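Local coordinates for phosphoglycerol transferase GacH (Streptococcus pyogenes MGAS5005, PDB 6DGM), which probably transfers glycerol phosphate onto the rhamnose polysaccharide of the streptococcal cell wall, through its manganese-binding domain of the sulfatase and lipoteichoic acid synthase family, at residues 174-179 with 205-210. Residues are numbered along the deposited sequence; the frame is centred on the assembly and turned at random.
Sequences ENVGLL and TMQNHI. With 1GP (sn-glycerol-1-phosphate), chain D.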
loop_
_atom_site.group_PDB
_atom_site.type_symbol
_atom_site.label_atom_id
_atom_site.label_comp_id
_atom_site.label_asym_id
_atom_site.label_seq_id
_atom_site.Cartn_x
_atom_site.Cartn_y
_atom_site.Cartn_z
ATOM N N GLU A 174 17.555 -14.992 -7.221
ATOM C CA GLU A 174 17.446 -16.299 -6.600
ATOM C C GLU A 174 15.989 -16.516 -6.232
ATOM O O GLU A 174 15.251 -15.556 -5.970
ATOM C CB GLU A 174 18.261 -16.388 -5.315
ATOM C CG GLU A 174 19.750 -16.214 -5.515
ATOM C CD GLU A 174 20.499 -16.259 -4.196
ATOM O OE1 GLU A 174 20.158 -15.460 -3.285
ATOM O OE2 GLU A 174 21.402 -17.114 -4.064
ATOM N N ASN A 175 15.575 -17.778 -6.249
ATOM C CA ASN A 175 14.221 -18.144 -5.878
ATOM C C ASN A 175 14.229 -18.715 -4.468
ATOM O O ASN A 175 15.156 -19.428 -4.075
ATOM C CB ASN A 175 13.653 -19.224 -6.796
ATOM C CG ASN A 175 13.417 -18.771 -8.214
ATOM O OD1 ASN A 175 13.117 -19.601 -9.074
ATOM N ND2 ASN A 175 13.538 -17.489 -8.477
ATOM N N VAL A 176 13.209 -18.368 -3.703
ATOM C CA VAL A 176 12.884 -18.984 -2.423
ATOM C C VAL A 176 11.431 -19.426 -2.585
ATOM O O VAL A 176 10.531 -18.584 -2.769
ATOM C CB VAL A 176 13.065 -18.018 -1.252
ATOM C CG1 VAL A 176 12.344 -18.518 -0.021
ATOM C CG2 VAL A 176 14.564 -17.815 -0.971
ATOM N N GLY A 177 11.206 -20.735 -2.576
ATOM C CA GLY A 177 9.989 -21.276 -3.151
ATOM C C GLY A 177 10.115 -21.341 -4.664
ATOM O O GLY A 177 11.208 -21.463 -5.215
ATOM N N LEU A 178 8.975 -21.278 -5.342
ATOM C CA LEU A 178 8.974 -21.364 -6.796
ATOM C C LEU A 178 9.316 -20.045 -7.488
ATOM O O LEU A 178 9.662 -20.062 -8.679
ATOM C CB LEU A 178 7.593 -21.806 -7.273
ATOM C CG LEU A 178 7.165 -23.191 -6.802
ATOM C CD1 LEU A 178 5.731 -23.433 -7.176
ATOM C CD2 LEU A 178 8.083 -24.240 -7.407
ATOM N N LEU A 179 9.232 -18.919 -6.784
ATOM C CA LEU A 179 9.280 -17.594 -7.392
ATOM C C LEU A 179 10.436 -16.784 -6.810
ATOM O O LEU A 179 11.136 -17.223 -5.892
ATOM C CB LEU A 179 7.925 -16.898 -7.224
ATOM C CG LEU A 179 6.735 -17.703 -7.770
ATOM C CD1 LEU A 179 5.431 -17.146 -7.266
ATOM C CD2 LEU A 179 6.761 -17.711 -9.295
ATOM N N THR A 205 6.291 -7.392 -4.507
ATOM C CA THR A 205 7.032 -8.644 -4.428
ATOM C C THR A 205 6.287 -9.757 -5.157
ATOM O O THR A 205 5.149 -9.591 -5.618
ATOM C CB THR A 205 7.323 -9.061 -2.988
ATOM O OG1 THR A 205 6.107 -9.463 -2.344
ATOM C CG2 THR A 205 7.991 -7.933 -2.211
ATOM N N MET A 206 6.946 -10.920 -5.243
ATOM C CA MET A 206 6.331 -12.107 -5.817
ATOM C C MET A 206 6.528 -13.383 -5.011
ATOM O O MET A 206 5.803 -14.350 -5.264
ATOM C CB MET A 206 6.867 -12.353 -7.235
ATOM C CG MET A 206 6.089 -11.688 -8.335
ATOM S SD MET A 206 4.379 -12.290 -8.421
ATOM C CE MET A 206 4.477 -13.593 -9.633
ATOM N N GLN A 207 7.473 -13.422 -4.069
ATOM C CA GLN A 207 7.843 -14.689 -3.441
ATOM C C GLN A 207 6.630 -15.475 -2.942
ATOM O O GLN A 207 6.536 -16.690 -3.171
ATOM C CB GLN A 207 8.803 -14.451 -2.288
ATOM C CG GLN A 207 9.262 -15.730 -1.619
ATOM C CD GLN A 207 10.030 -15.443 -0.369
ATOM O OE1 GLN A 207 11.157 -14.969 -0.431
ATOM N NE2 GLN A 207 9.403 -15.673 0.786
ATOM N N ASN A 208 5.717 -14.819 -2.217
ATOM C CA ASN A 208 4.644 -15.512 -1.509
ATOM C C ASN A 208 3.348 -15.568 -2.306
ATOM O O ASN A 208 2.288 -15.876 -1.749
ATOM C CB ASN A 208 4.474 -14.901 -0.126
ATOM C CG ASN A 208 5.734 -15.067 0.691
ATOM O OD1 ASN A 208 6.464 -16.027 0.469
ATOM N ND2 ASN A 208 6.046 -14.116 1.565
ATOM N N HIS A 209 3.434 -15.365 -3.617
ATOM C CA HIS A 209 2.312 -15.583 -4.505
ATOM C C HIS A 209 2.028 -17.069 -4.663
ATOM O O HIS A 209 2.944 -17.888 -4.735
ATOM C CB HIS A 209 2.647 -14.997 -5.881
ATOM C CG HIS A 209 1.451 -14.775 -6.755
ATOM N ND1 HIS A 209 0.791 -15.800 -7.393
ATOM C CD2 HIS A 209 0.808 -13.635 -7.108
ATOM C CE1 HIS A 209 -0.216 -15.307 -8.094
ATOM N NE2 HIS A 209 -0.231 -13.997 -7.933
ATOM N N ILE A 210 0.752 -17.415 -4.752
ATOM C CA ILE A 210 0.314 -18.758 -5.092
ATOM C C ILE A 210 0.993 -19.206 -6.387
ATOM O O ILE A 210 1.169 -18.400 -7.291
ATOM C CB ILE A 210 -1.218 -18.799 -5.179
ATOM C CG1 ILE A 210 -1.745 -20.232 -5.270
ATOM C CG2 ILE A 210 -1.702 -17.952 -6.375
ATOM C CD1 ILE A 210 -3.267 -20.290 -5.263
HETATM C C3 1GP D . 1.698 -10.524 -10.711
HETATM O O3 1GP D . 1.182 -8.744 -9.125
HETATM C C2 1GP D . 0.622 -9.802 -9.930
HETATM O O2 1GP D . 2.269 -9.718 -11.739
HETATM C C1 1GP D . -0.148 -10.771 -9.046
HETATM O O1P 1GP D . -1.345 -10.158 -8.554
HETATM O O2P 1GP D . -2.049 -11.463 -6.347
HETATM O O3P 1GP D . -3.742 -10.273 -7.972
HETATM O O4P 1GP D . -2.532 -12.399 -8.674
HETATM P P 1GP D . -2.444 -11.097 -7.820
HETATM O O HOH W 1 8.197 -18.562 -4.065
#
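Leu-179 lays its CD1 methyl against the backbone of the type I turn Met-206 to His-209, 3.5 Å from Met-206 O and 3.6 Å from His-209 O, and also packs on CB of His-209. A leucine suits this place because a branched apolar end can rest on a turn without competing for its hydrogen bonds; Met-206 O already accepts one from His-209 N, which closes the turn.

At the tighter, inner end, Val-176 and Gln-207 cross. With CG anti to its backbone N (chi1 -178°), Gln-207 runs out extended and brings CG to 3.3 Å from Val-176 O, while its amide lies by the valine CB and CG1. That buried amide is held at both ends: OE1 accepts from Asp-182 N, at the start of helix 182-192, and NE2 donates to Asn-208 OD1. Val-176 also packs on Leu-241 and Phe-244 of helix 229-257.

No direct hydrogen bond joins the segments. Instead a water lies 2.7 Å from both Val-176 O and Gln-207 O and accepts from Leu-179 N, bridging the hairpin to the turn. The contact is looser at partly exposed Leu-179 and ends at Ile-210, barely touched.

On the ligand side, Met-206 SD sits 3.9 Å from C3 of sn-glycerol-1-phosphate. His-209 ND1 donates nearly straight to Ile-210 O (2.6 Å, 170°), on a carbonyl lone pair, and NE2 hydrogen-bonds to ligand O4P (2.9 Å, 161°). Both acceptors lie in the ring plane, so together they help fix the imidazole's rotation, and the turn presents an oriented N-H to the phosphate.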